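Local structure of putative uncharacterized protein (Bacillus anthracis, 3LNO) at residues A[30-35]-A[51-56]; A[21-26]-A[61-66]; A[15-20]-A[69-74]; A[34-39]-A[87-92]. The protein is of unknown function but belongs to the DUF59 family and may, as related proteins do, take part in iron-sulfur cluster assembly. All coordinates share one frame; numbering follows the deposited sequence.

This small alpha-beta domain illustrates how a thin three-stranded sheet is completed by helices and loops. Contacts 1 and 4, centres about 7 Å apart, share Leu-34, which packs on loop 51-56 in contact 1 and on the indole of Trp-91 in contact 4. Contact 2, about 10 Å from contact 1 between centres, meets it where Met-52 SE lies 3.9 Å from Ile-63 CD1. Helix 60-74 then passes from contact 2 to contact 3, whose centres are about 12 Å apart. Contacts 3 and 4 lie on opposite sides of the chain's centre, about 18 Å between centres, yet Leu-17 CD1 still touches Val-35 CG1 at 4.1 Å.

Contact 1: A[30-35]-A[51-56]; sequences VNLGLV and TMTSIG
Leu-34 lays its side chain beside the backbone of Thr-51 and Met-52, the latter a selenomethionine, and touches it with all four of its side-chain carbons. Leu-34 CB is 3.6 Å from Thr-51 O, while Leu-34 CD2 reaches onward to 3.8 Å from Met-52 C. The same methyl is met by two threonine methyls: Thr-51 CG2 lies 4.1 Å from Leu-34 CD2, and Thr-53 CG2 sits 4.2 Å from it. Thr-51 is turned with OG1 opposite its own backbone N (chi1 -168°); the hydroxyl thereby serves Val-86 O through a hydrogen bond, and the methyl is left for the leucine. A looser touch, Leu-32 CD1 to Thr-53 CG2, extends this apolar patch towards Asp-22. One backbone bond also ties the segments, Thr-51 N to Leu-34 O at 3.0 Å, so the buried leucine is held in place by its own main chain as well as by packing. Gly-33, with positive phi, closes helix 29-32 in a Schellman motif and turns the chain into strand 35-40. The whole is the open end of a beta hairpin, where antiparallel strands 35-40 and 46-50 meet the preceding helix and the following loop.

Contact 2: A[21-26]-A[61-66]; sequences IDPELG and GQIVSD
An Asx turn at Asp-22, in the short strand 21-22, rests against Ile-63 of helix 60-74. Within the turn, Asp-22 OD2 accepts the backbone N-H of Glu-24 at 3.1 Å; the bond is bent, 137° at the hydrogen, and comes from above the carboxylate plane. The chain reverses tightly here, for Gly-26 N also bonds to Asp-22 O. Ile-63 presents the end of its long branch, CD1, to the carboxylate, 4.2 Å from Asp-22 OD2. That branch leaves opposite the carbonyl carbon (chi1 -70°) and continues extended, which carries the methyl out from the helix. Lower on the same branch, Ile-63 CG1 lies 4.3 Å from Pro-23 CD. At the exposed margin the proline ring and the extended Gln-62 side chain run past one another in opposite senses, with Gln-62 NE2 4.0 Å from Pro-23 CG. A water links the backbone of Ile-21 to the carboxylate of Asp-66: it accepts from Ile-21 N at 2.9 Å and donates to Asp-66 OD2 at 2.6 Å. Around this junction, Ile-63 also packs on Ile-29 of helix 29-32, Asp-22 touches Leu-32 of that helix, and Val-64 turns to Val-83 and Val-85 of strand 81-85.

Contact 3: A[15-20]-A[69-74]; sequences ANLEAV and KVLSTN
The amides of Asn-16 and Asn-74 are inclined by 62° and do not stack; instead Asn-16 OD1 is brought against the CB of Asn-74, at 3.5 Å. They belong to a helix-helix packing in this alpha-beta fold, between the 3-10 turn 17-19 that follows helix 3-16 and the last turns of helix 60-74. A water bridges the two amides. It donates to Asn-16 OD1 and to Asn-16 O, both at 2.8 Å, and accepts from Asn-74 ND2 at 2.6 Å, so its three bonds link both segments, while Asn-16 ND2 is satisfied by Lys-12 O. Deeper in, Leu-17 and Leu-71 cross at an angle, with Leu-17 CD2 3.8 Å from Leu-71 CD2; the latter leucine goes on to touch Ile-81 of strand 81-85. Val-70 points toward the other segment, and both its methyls close on the buried Val-20 CG2. Val-70 CG2, opposite the carbonyl carbon, lies 3.9 Å from Val-20 CG2, whereas on the outer side Val-70 CG1 also meets the CB of Ala-19. Asn-16 O, which already accepts from Ala-19 N in the 3-10 turn as well as from the water, is also approached by the Val-70 CG1 methyl, at 3.4 Å.

Contact 4: A[34-39]-A[87-92]; sequences LVYDVT and WNPPWS
Leu-34 CD2 sits over one face of the Trp-91 indole in a CH-pi contact, one of two close points in a junction between the edge strand 35-40 and the loop leading to helix 98-106. The other is Tyr-36 on Pro-89, at a classic beta bulge that Tyr-36 and Asp-37 form opposite Thr-49. Leu-34 CD2 is 3.6 Å from the centroid of the five-membered ring of Trp-91 and 22° off its normal, offset so that Trp-91 CD1 comes nearest to Leu-34 CD2, at 3.4 Å. Trp-91 CG stands anti to the backbone N (chi1 -176°), which sets the ring against the leucine, and its NE1 is bonded to Leu-32 O. Tyr-36 extends its ring alongside Pro-89 in the reverse direction, with Tyr-36 CE2 4.0 Å from Pro-89 CD. Tyr-36 OH also comes within 4.1 Å of Trp-91 CB. The loose side lies at Asn-88 and Pro-90: both are exposed, barely touch the strand and have their CB pointing away from it. Pro-89, after a cis peptide bond, is exposed too, yet it holds the tyrosine. The hydrogen bond, Tyr-36 OH to Pro-89 O at 2.9 Å, reaches the oxygen from above, 41° out of the carbonyl plane.

Contact 1: A[30-35]-A[51-56]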
loop_
_atom_site.group_PDB
_atom_site.type_symbol
_atom_site.label_atom_id
_atom_site.label_comp_id
_atom_site.label_asym_id
_atom_site.label_seq_id
_atom_site.Cartn_x
_atom_site.Cartn_y
_atom_site.Cartn_z
ATOM N N VAL A 30 -1.594 3.153 -3.397
ATOM C CA VAL A 30 -2.864 3.532 -2.810
ATOM C C VAL A 30 -3.864 3.907 -3.920
ATOM O O VAL A 30 -4.944 3.294 -4.039
ATOM C CB VAL A 30 -2.671 4.681 -1.778
ATOM C CG1 VAL A 30 -3.993 5.357 -1.444
ATOM C CG2 VAL A 30 -2.048 4.120 -0.510
ATOM N N ASN A 31 -3.493 4.876 -4.761
ATOM C CA ASN A 31 -4.375 5.272 -5.861
ATOM C C ASN A 31 -4.621 4.149 -6.874
ATOM O O ASN A 31 -5.673 4.101 -7.497
ATOM C CB ASN A 31 -3.908 6.578 -6.522
ATOM C CG ASN A 31 -4.250 7.803 -5.681
ATOM O OD1 ASN A 31 -3.377 8.364 -5.023
ATOM N ND2 ASN A 31 -5.532 8.211 -5.684
ATOM N N LEU A 32 -3.688 3.205 -6.989
ATOM C CA LEU A 32 -3.952 2.060 -7.851
ATOM C C LEU A 32 -4.994 1.089 -7.296
ATOM O O LEU A 32 -5.551 0.298 -8.043
ATOM C CB LEU A 32 -2.682 1.276 -8.151
ATOM C CG LEU A 32 -1.838 1.812 -9.303
ATOM C CD1 LEU A 32 -0.625 0.911 -9.491
ATOM C CD2 LEU A 32 -2.652 1.914 -10.595
ATOM N N GLY A 33 -5.239 1.136 -5.996
ATOM C CA GLY A 33 -6.127 0.165 -5.379
ATOM C C GLY A 33 -5.422 -1.129 -5.009
ATOM O O GLY A 33 -6.082 -2.167 -4.842
ATOM N N LEU A 34 -4.090 -1.101 -4.909
ATOM C CA LEU A 34 -3.350 -2.330 -4.575
ATOM C C LEU A 34 -3.345 -2.680 -3.103
ATOM O O LEU A 34 -3.092 -3.833 -2.759
ATOM C CB LEU A 34 -1.892 -2.288 -5.047
ATOM C CG LEU A 34 -1.674 -2.118 -6.550
ATOM C CD1 LEU A 34 -0.196 -2.075 -6.808
ATOM C CD2 LEU A 34 -2.346 -3.280 -7.310
ATOM N N VAL A 35 -3.595 -1.696 -2.240
ATOM C CA VAL A 35 -3.551 -1.920 -0.802
ATOM C C VAL A 35 -4.931 -2.324 -0.266
ATOM O O VAL A 35 -5.886 -1.516 -0.268
ATOM C CB VAL A 35 -3.028 -0.698 -0.039
ATOM C CG1 VAL A 35 -2.806 -1.057 1.419
ATOM C CG2 VAL A 35 -1.715 -0.189 -0.647
ATOM N N THR A 51 -1.856 -6.510 -3.081
ATOM C CA THR A 51 -1.654 -7.367 -4.244
ATOM C C THR A 51 -0.815 -6.622 -5.285
ATOM O O THR A 51 -0.323 -5.535 -5.005
ATOM C CB THR A 51 -2.984 -7.827 -4.820
ATOM O OG1 THR A 51 -2.735 -8.878 -5.757
ATOM C CG2 THR A 51 -3.703 -6.672 -5.527
HETATM N N MSE A 52 -0.601 -7.212 -6.458
HETATM C CA MSE A 52 0.101 -6.528 -7.548
HETATM C C MSE A 52 -0.846 -6.430 -8.728
HETATM O O MSE A 52 -1.925 -7.027 -8.707
HETATM C CB MSE A 52 1.333 -7.312 -7.963
HETATM C CG MSE A 52 2.319 -7.503 -6.826
HETATM SE SE MSE A 52 3.202 -5.807 -6.501
HETATM C CE MSE A 52 3.372 -5.998 -4.559
ATOM N N THR A 53 -0.462 -5.700 -9.767
ATOM C CA THR A 53 -1.348 -5.594 -10.924
ATOM C C THR A 53 -1.550 -6.920 -11.676
ATOM O O THR A 53 -2.549 -7.093 -12.363
ATOM C CB THR A 53 -0.896 -4.505 -11.897
ATOM O OG1 THR A 53 0.453 -4.762 -12.316
ATOM C CG2 THR A 53 -0.955 -3.167 -11.223
ATOM N N SER A 54 -0.600 -7.841 -11.533
ATOM C CA SER A 54 -0.616 -9.140 -12.221
ATOM C C SER A 54 0.319 -10.085 -11.484
ATOM O O SER A 54 1.341 -9.646 -10.946
ATOM C CB SER A 54 -0.118 -9.009 -13.671
ATOM O OG SER A 54 1.206 -8.473 -13.704
ATOM N N ILE A 55 -0.019 -11.372 -11.459
ATOM C CA ILE A 55 0.861 -12.367 -10.858
ATOM C C ILE A 55 2.267 -12.257 -11.445
ATOM O O ILE A 55 3.263 -12.441 -10.737
ATOM C CB ILE A 55 0.349 -13.797 -11.064
ATOM C CG1 ILE A 55 -0.998 -13.983 -10.371
ATOM C CG2 ILE A 55 1.338 -14.796 -10.481
ATOM C CD1 ILE A 55 -0.863 -14.541 -8.978
ATOM N N GLY A 56 2.338 -11.940 -12.735
ATOM C CA GLY A 56 3.616 -11.823 -13.417
ATOM C C GLY A 56 4.482 -10.692 -12.892
ATOM O O GLY A 56 5.709 -10.815 -12.857
#

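Contact 2: A[21-26]-A[61-66]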
loop_
_atom_site.group_PDB
_atom_site.type_symbol
_atom_site.label_atom_id
_atom_site.label_comp_id
_atom_site.label_asym_id
_atom_site.label_seq_id
_atom_site.Cartn_x
_atom_site.Cartn_y
_atom_site.Cartn_z
ATOM N N ILE A 21 5.484 4.180 -5.287
ATOM C CA ILE A 21 5.020 4.213 -6.671
ATOM C C ILE A 21 5.134 2.848 -7.354
ATOM O O ILE A 21 6.140 2.156 -7.197
ATOM C CB ILE A 21 5.845 5.237 -7.495
ATOM C CG1 ILE A 21 6.070 6.526 -6.689
ATOM C CG2 ILE A 21 5.144 5.581 -8.793
ATOM C CD1 ILE A 21 4.782 7.142 -6.189
ATOM N N ASP A 22 4.123 2.456 -8.127
ATOM C CA ASP A 22 4.324 1.343 -9.073
ATOM C C ASP A 22 5.081 1.863 -10.297
ATOM O O ASP A 22 4.525 2.615 -11.083
ATOM C CB ASP A 22 2.995 0.715 -9.503
ATOM C CG ASP A 22 3.185 -0.445 -10.502
ATOM O OD1 ASP A 22 2.215 -1.175 -10.780
ATOM O OD2 ASP A 22 4.311 -0.646 -10.997
ATOM N N PRO A 23 6.353 1.463 -10.463
ATOM C CA PRO A 23 7.180 2.088 -11.501
ATOM C C PRO A 23 6.611 1.939 -12.920
ATOM O O PRO A 23 6.724 2.859 -13.728
ATOM C CB PRO A 23 8.521 1.355 -11.380
ATOM C CG PRO A 23 8.526 0.775 -10.008
ATOM C CD PRO A 23 7.088 0.437 -9.702
ATOM N N GLU A 24 6.001 0.804 -13.218
ATOM C CA GLU A 24 5.444 0.585 -14.543
ATOM C C GLU A 24 4.268 1.516 -14.866
ATOM O O GLU A 24 4.063 1.878 -16.019
ATOM C CB GLU A 24 5.031 -0.879 -14.696
ATOM C CG GLU A 24 6.192 -1.855 -14.500
ATOM C CD GLU A 24 5.740 -3.215 -13.985
ATOM O OE1 GLU A 24 4.995 -3.252 -12.975
ATOM O OE2 GLU A 24 6.136 -4.240 -14.589
ATOM N N LEU A 25 3.494 1.917 -13.859
ATOM C CA LEU A 25 2.364 2.791 -14.147
ATOM C C LEU A 25 2.563 4.238 -13.758
ATOM O O LEU A 25 1.773 5.087 -14.152
ATOM C CB LEU A 25 1.095 2.271 -13.494
ATOM C CG LEU A 25 0.527 1.056 -14.192
ATOM C CD1 LEU A 25 -0.596 0.468 -13.354
ATOM C CD2 LEU A 25 0.055 1.448 -15.609
ATOM N N GLY A 26 3.594 4.528 -12.974
ATOM C CA GLY A 26 3.804 5.887 -12.502
ATOM C C GLY A 26 2.701 6.380 -11.574
ATOM O O GLY A 26 2.463 7.580 -11.487
ATOM N N GLY A 61 9.133 -7.280 -5.923
ATOM C CA GLY A 61 10.174 -7.240 -4.908
ATOM C C GLY A 61 10.521 -5.816 -4.535
ATOM O O GLY A 61 10.655 -5.487 -3.369
ATOM N N GLN A 62 10.652 -4.957 -5.537
ATOM C CA GLN A 62 10.964 -3.554 -5.294
ATOM C C GLN A 62 9.829 -2.808 -4.577
ATOM O O GLN A 62 10.077 -1.928 -3.758
ATOM C CB GLN A 62 11.308 -2.852 -6.603
ATOM C CG GLN A 62 11.755 -1.416 -6.408
ATOM C CD GLN A 62 11.968 -0.691 -7.718
ATOM O OE1 GLN A 62 12.327 -1.303 -8.731
ATOM N NE2 GLN A 62 11.753 0.624 -7.709
ATOM N N ILE A 63 8.584 -3.157 -4.880
ATOM C CA ILE A 63 7.455 -2.484 -4.246
ATOM C C ILE A 63 7.423 -2.780 -2.745
ATOM O O ILE A 63 7.354 -1.867 -1.922
ATOM C CB ILE A 63 6.126 -2.779 -4.995
ATOM C CG1 ILE A 63 6.141 -2.065 -6.350
ATOM C CG2 ILE A 63 4.923 -2.339 -4.175
ATOM C CD1 ILE A 63 4.965 -2.400 -7.264
ATOM N N VAL A 64 7.566 -4.052 -2.389
ATOM C CA VAL A 64 7.601 -4.440 -0.998
ATOM C C VAL A 64 8.723 -3.798 -0.172
ATOM O O VAL A 64 8.477 -3.307 0.939
ATOM C CB VAL A 64 7.721 -5.950 -0.848
ATOM C CG1 VAL A 64 8.036 -6.296 0.611
ATOM C CG2 VAL A 64 6.434 -6.629 -1.338
ATOM N N SER A 65 9.961 -3.820 -0.669
ATOM C CA SER A 65 11.027 -3.135 0.071
ATOM C C SER A 65 10.769 -1.615 0.147
ATOM O O SER A 65 11.091 -0.965 1.145
ATOM C CB SER A 65 12.440 -3.459 -0.469
ATOM O OG SER A 65 12.500 -3.333 -1.872
ATOM N N ASP A 66 10.164 -1.056 -0.898
ATOM C CA ASP A 66 9.788 0.357 -0.872
ATOM C C ASP A 66 8.742 0.655 0.222
ATOM O O ASP A 66 8.823 1.669 0.921
ATOM C CB ASP A 66 9.272 0.780 -2.234
ATOM C CG ASP A 66 10.139 1.828 -2.873
ATOM O OD1 ASP A 66 11.326 1.530 -3.149
ATOM O OD2 ASP A 66 9.631 2.956 -3.091
HETATM O O HOH W 1 8.356 4.189 -4.932
#

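Contact 3: A[15-20]-A[69-74]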
loop_
_atom_site.group_PDB
_atom_site.type_symbol
_atom_site.label_atom_id
_atom_site.label_comp_id
_atom_site.label_asym_id
_atom_site.label_seq_id
_atom_site.Cartn_x
_atom_site.Cartn_y
_atom_site.Cartn_z
ATOM N N ALA A 15 -1.951 6.567 4.502
ATOM C CA ALA A 15 -1.693 7.828 3.794
ATOM C C ALA A 15 -0.231 7.901 3.359
ATOM O O ALA A 15 0.094 8.407 2.288
ATOM C CB ALA A 15 -2.056 9.088 4.704
ATOM N N ASN A 16 0.665 7.381 4.180
ATOM C CA ASN A 16 2.077 7.453 3.811
ATOM C C ASN A 16 2.447 6.513 2.655
ATOM O O ASN A 16 3.469 6.697 1.997
ATOM C CB ASN A 16 2.963 7.222 5.033
ATOM C CG ASN A 16 3.170 8.493 5.815
ATOM O OD1 ASN A 16 4.105 9.251 5.541
ATOM N ND2 ASN A 16 2.279 8.756 6.778
ATOM N N LEU A 17 1.604 5.509 2.404
ATOM C CA LEU A 17 1.825 4.581 1.296
ATOM C C LEU A 17 1.615 5.272 -0.063
ATOM O O LEU A 17 1.939 4.717 -1.119
ATOM C CB LEU A 17 0.916 3.362 1.447
ATOM C CG LEU A 17 1.272 2.421 2.613
ATOM C CD1 LEU A 17 0.268 1.270 2.662
ATOM C CD2 LEU A 17 2.713 1.861 2.422
ATOM N N GLU A 18 1.110 6.499 -0.049
ATOM C CA GLU A 18 1.049 7.268 -1.302
ATOM C C GLU A 18 2.417 7.628 -1.831
ATOM O O GLU A 18 2.533 8.082 -2.970
ATOM C CB GLU A 18 0.260 8.561 -1.147
ATOM C CG GLU A 18 -1.202 8.312 -0.953
ATOM C CD GLU A 18 -1.976 9.585 -0.782
ATOM O OE1 GLU A 18 -1.604 10.414 0.084
ATOM O OE2 GLU A 18 -2.961 9.749 -1.526
ATOM N N ALA A 19 3.453 7.459 -1.018
ATOM C CA ALA A 19 4.811 7.746 -1.481
ATOM C C ALA A 19 5.454 6.530 -2.110
ATOM O O ALA A 19 6.628 6.578 -2.463
ATOM C CB ALA A 19 5.673 8.258 -0.334
ATOM N N VAL A 20 4.718 5.422 -2.211
ATOM C CA VAL A 20 5.247 4.200 -2.860
ATOM C C VAL A 20 4.643 4.091 -4.262
ATOM O O VAL A 20 3.426 3.949 -4.416
ATOM C CB VAL A 20 4.862 2.919 -2.063
ATOM C CG1 VAL A 20 5.322 1.669 -2.800
ATOM C CG2 VAL A 20 5.395 2.964 -0.598
ATOM N N LYS A 69 10.803 0.664 3.520
ATOM C CA LYS A 69 11.590 1.883 3.620
ATOM C C LYS A 69 10.699 3.095 3.871
ATOM O O LYS A 69 10.994 3.943 4.738
ATOM C CB LYS A 69 12.391 2.090 2.338
ATOM C CG LYS A 69 13.218 3.371 2.341
ATOM C CD LYS A 69 14.348 3.345 1.294
ATOM C CE LYS A 69 13.837 3.594 -0.130
ATOM N NZ LYS A 69 14.961 3.803 -1.108
ATOM N N VAL A 70 9.607 3.206 3.121
ATOM C CA VAL A 70 8.810 4.427 3.229
ATOM C C VAL A 70 8.206 4.510 4.629
ATOM O O VAL A 70 8.281 5.540 5.296
ATOM C CB VAL A 70 7.721 4.508 2.142
ATOM C CG1 VAL A 70 6.543 5.401 2.616
ATOM C CG2 VAL A 70 8.327 5.026 0.833
ATOM N N LEU A 71 7.623 3.413 5.095
ATOM C CA LEU A 71 6.952 3.477 6.388
ATOM C C LEU A 71 7.963 3.653 7.525
ATOM O O LEU A 71 7.744 4.471 8.418
ATOM C CB LEU A 71 6.049 2.268 6.607
ATOM C CG LEU A 71 4.890 2.148 5.631
ATOM C CD1 LEU A 71 4.041 0.950 5.992
ATOM C CD2 LEU A 71 4.016 3.442 5.633
ATOM N N SER A 72 9.092 2.933 7.480
ATOM C CA SER A 72 10.045 3.035 8.578
ATOM C C SER A 72 10.658 4.427 8.609
ATOM O O SER A 72 10.937 4.985 9.673
ATOM C CB SER A 72 11.142 1.967 8.476
ATOM O OG SER A 72 11.889 2.106 7.272
ATOM N N THR A 73 10.862 4.999 7.434
ATOM C CA THR A 73 11.437 6.332 7.358
ATOM C C THR A 73 10.420 7.425 7.693
ATOM O O THR A 73 10.705 8.329 8.475
ATOM C CB THR A 73 11.988 6.591 5.962
ATOM O OG1 THR A 73 12.935 5.559 5.649
ATOM C CG2 THR A 73 12.647 7.959 5.901
ATOM N N ASN A 74 9.227 7.337 7.117
ATOM C CA ASN A 74 8.263 8.431 7.236
ATOM C C ASN A 74 7.377 8.341 8.462
ATOM O O ASN A 74 6.865 9.348 8.940
ATOM C CB ASN A 74 7.473 8.592 5.922
ATOM C CG ASN A 74 8.374 9.036 4.759
ATOM O OD1 ASN A 74 9.558 9.281 4.959
ATOM N ND2 ASN A 74 7.820 9.151 3.559
HETATM O O HOH W 2 5.289 8.581 3.118
#

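Contact 4: A[34-39]-A[87-92]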
loop_
_atom_site.group_PDB
_atom_site.type_symbol
_atom_site.label_atom_id
_atom_site.label_comp_id
_atom_site.label_asym_id
_atom_site.label_seq_id
_atom_site.Cartn_x
_atom_site.Cartn_y
_atom_site.Cartn_z
ATOM N N LEU A 34 -4.090 -1.101 -4.909
ATOM C CA LEU A 34 -3.350 -2.330 -4.575
ATOM C C LEU A 34 -3.345 -2.680 -3.103
ATOM O O LEU A 34 -3.092 -3.833 -2.759
ATOM C CB LEU A 34 -1.892 -2.288 -5.047
ATOM C CG LEU A 34 -1.674 -2.118 -6.550
ATOM C CD1 LEU A 34 -0.196 -2.075 -6.808
ATOM C CD2 LEU A 34 -2.346 -3.280 -7.310
ATOM N N VAL A 35 -3.595 -1.696 -2.240
ATOM C CA VAL A 35 -3.551 -1.920 -0.802
ATOM C C VAL A 35 -4.931 -2.324 -0.266
ATOM O O VAL A 35 -5.886 -1.516 -0.268
ATOM C CB VAL A 35 -3.028 -0.698 -0.039
ATOM C CG1 VAL A 35 -2.806 -1.057 1.419
ATOM C CG2 VAL A 35 -1.715 -0.189 -0.647
ATOM N N TYR A 36 -5.025 -3.578 0.185
ATOM C CA TYR A 36 -6.292 -4.161 0.672
ATOM C C TYR A 36 -6.547 -3.954 2.161
ATOM O O TYR A 36 -7.678 -3.862 2.602
ATOM C CB TYR A 36 -6.314 -5.670 0.395
ATOM C CG TYR A 36 -6.480 -6.024 -1.047
ATOM C CD1 TYR A 36 -6.722 -5.036 -1.990
ATOM C CD2 TYR A 36 -6.391 -7.357 -1.476
ATOM C CE1 TYR A 36 -6.886 -5.344 -3.333
ATOM C CE2 TYR A 36 -6.562 -7.685 -2.806
ATOM C CZ TYR A 36 -6.826 -6.657 -3.722
ATOM O OH TYR A 36 -7.024 -6.937 -5.025
ATOM N N ASP A 37 -5.497 -3.900 2.966
ATOM C CA ASP A 37 -5.742 -3.796 4.409
ATOM C C ASP A 37 -4.507 -3.280 5.093
ATOM O O ASP A 37 -3.404 -3.693 4.753
ATOM C CB ASP A 37 -6.096 -5.179 4.984
ATOM C CG ASP A 37 -6.600 -5.108 6.415
ATOM O OD1 ASP A 37 -7.166 -4.068 6.836
ATOM O OD2 ASP A 37 -6.450 -6.119 7.123
ATOM N N VAL A 38 -4.681 -2.381 6.058
ATOM C CA VAL A 38 -3.572 -2.048 6.931
ATOM C C VAL A 38 -4.072 -2.253 8.346
ATOM O O VAL A 38 -5.097 -1.682 8.726
ATOM C CB VAL A 38 -3.160 -0.559 6.747
ATOM C CG1 VAL A 38 -2.061 -0.172 7.728
ATOM C CG2 VAL A 38 -2.728 -0.299 5.308
ATOM N N THR A 39 -3.383 -3.066 9.142
ATOM C CA THR A 39 -3.789 -3.190 10.526
ATOM C C THR A 39 -2.581 -3.007 11.438
ATOM O O THR A 39 -1.468 -3.392 11.096
ATOM C CB THR A 39 -4.425 -4.539 10.828
ATOM O OG1 THR A 39 -3.418 -5.542 10.727
ATOM C CG2 THR A 39 -5.570 -4.856 9.845
ATOM N N TRP A 87 -3.320 -12.697 -3.640
ATOM C CA TRP A 87 -3.784 -12.750 -5.015
ATOM C C TRP A 87 -5.305 -12.888 -5.052
ATOM O O TRP A 87 -5.912 -13.021 -6.120
ATOM C CB TRP A 87 -3.087 -13.907 -5.744
ATOM C CG TRP A 87 -1.615 -13.719 -5.675
ATOM C CD1 TRP A 87 -0.724 -14.443 -4.934
ATOM C CD2 TRP A 87 -0.857 -12.683 -6.323
ATOM N NE1 TRP A 87 0.537 -13.929 -5.097
ATOM C CE2 TRP A 87 0.484 -12.854 -5.947
ATOM C CE3 TRP A 87 -1.188 -11.630 -7.186
ATOM C CZ2 TRP A 87 1.498 -12.006 -6.394
ATOM C CZ3 TRP A 87 -0.183 -10.797 -7.637
ATOM C CH2 TRP A 87 1.142 -10.982 -7.231
ATOM N N ASN A 88 -5.919 -12.831 -3.873
ATOM C CA ASN A 88 -7.360 -12.989 -3.766
ATOM C C ASN A 88 -7.953 -11.990 -2.805
ATOM O O ASN A 88 -7.501 -11.902 -1.664
ATOM C CB ASN A 88 -7.684 -14.386 -3.253
ATOM C CG ASN A 88 -8.254 -15.263 -4.312
ATOM O OD1 ASN A 88 -9.362 -15.018 -4.807
ATOM N ND2 ASN A 88 -7.506 -16.292 -4.687
ATOM N N PRO A 89 -8.964 -11.227 -3.255
ATOM C CA PRO A 89 -9.505 -11.174 -4.613
ATOM C C PRO A 89 -8.501 -10.539 -5.596
ATOM O O PRO A 89 -7.588 -9.811 -5.209
ATOM C CB PRO A 89 -10.718 -10.231 -4.451
ATOM C CG PRO A 89 -10.217 -9.272 -3.389
ATOM C CD PRO A 89 -9.587 -10.206 -2.389
ATOM N N PRO A 90 -8.686 -10.801 -6.881
ATOM C CA PRO A 90 -7.667 -10.379 -7.838
ATOM C C PRO A 90 -7.805 -8.892 -8.114
ATOM O O PRO A 90 -8.905 -8.386 -8.174
ATOM C CB PRO A 90 -8.026 -11.168 -9.106
ATOM C CG PRO A 90 -9.271 -11.968 -8.771
ATOM C CD PRO A 90 -9.857 -11.397 -7.536
ATOM N N TRP A 91 -6.702 -8.193 -8.300
ATOM C CA TRP A 91 -6.794 -6.797 -8.694
ATOM C C TRP A 91 -7.474 -6.592 -10.052
ATOM O O TRP A 91 -7.480 -7.462 -10.911
ATOM C CB TRP A 91 -5.399 -6.160 -8.715
ATOM C CG TRP A 91 -5.404 -4.687 -9.031
ATOM C CD1 TRP A 91 -5.598 -3.653 -8.155
ATOM C CD2 TRP A 91 -5.147 -4.085 -10.310
ATOM N NE1 TRP A 91 -5.483 -2.440 -8.816
ATOM C CE2 TRP A 91 -5.234 -2.685 -10.144
ATOM C CE3 TRP A 91 -4.894 -4.595 -11.584
ATOM C CZ2 TRP A 91 -5.053 -1.794 -11.201
ATOM C CZ3 TRP A 91 -4.718 -3.714 -12.623
ATOM C CH2 TRP A 91 -4.803 -2.328 -12.427
ATOM N N SER A 92 -8.044 -5.419 -10.243
ATOM C CA SER A 92 -8.450 -4.985 -11.561
ATOM C C SER A 92 -8.473 -3.467 -11.540
ATOM O O SER A 92 -8.522 -2.851 -10.489
ATOM C CB SER A 92 -9.848 -5.538 -11.912
ATOM O OG SER A 92 -10.881 -4.637 -11.530
#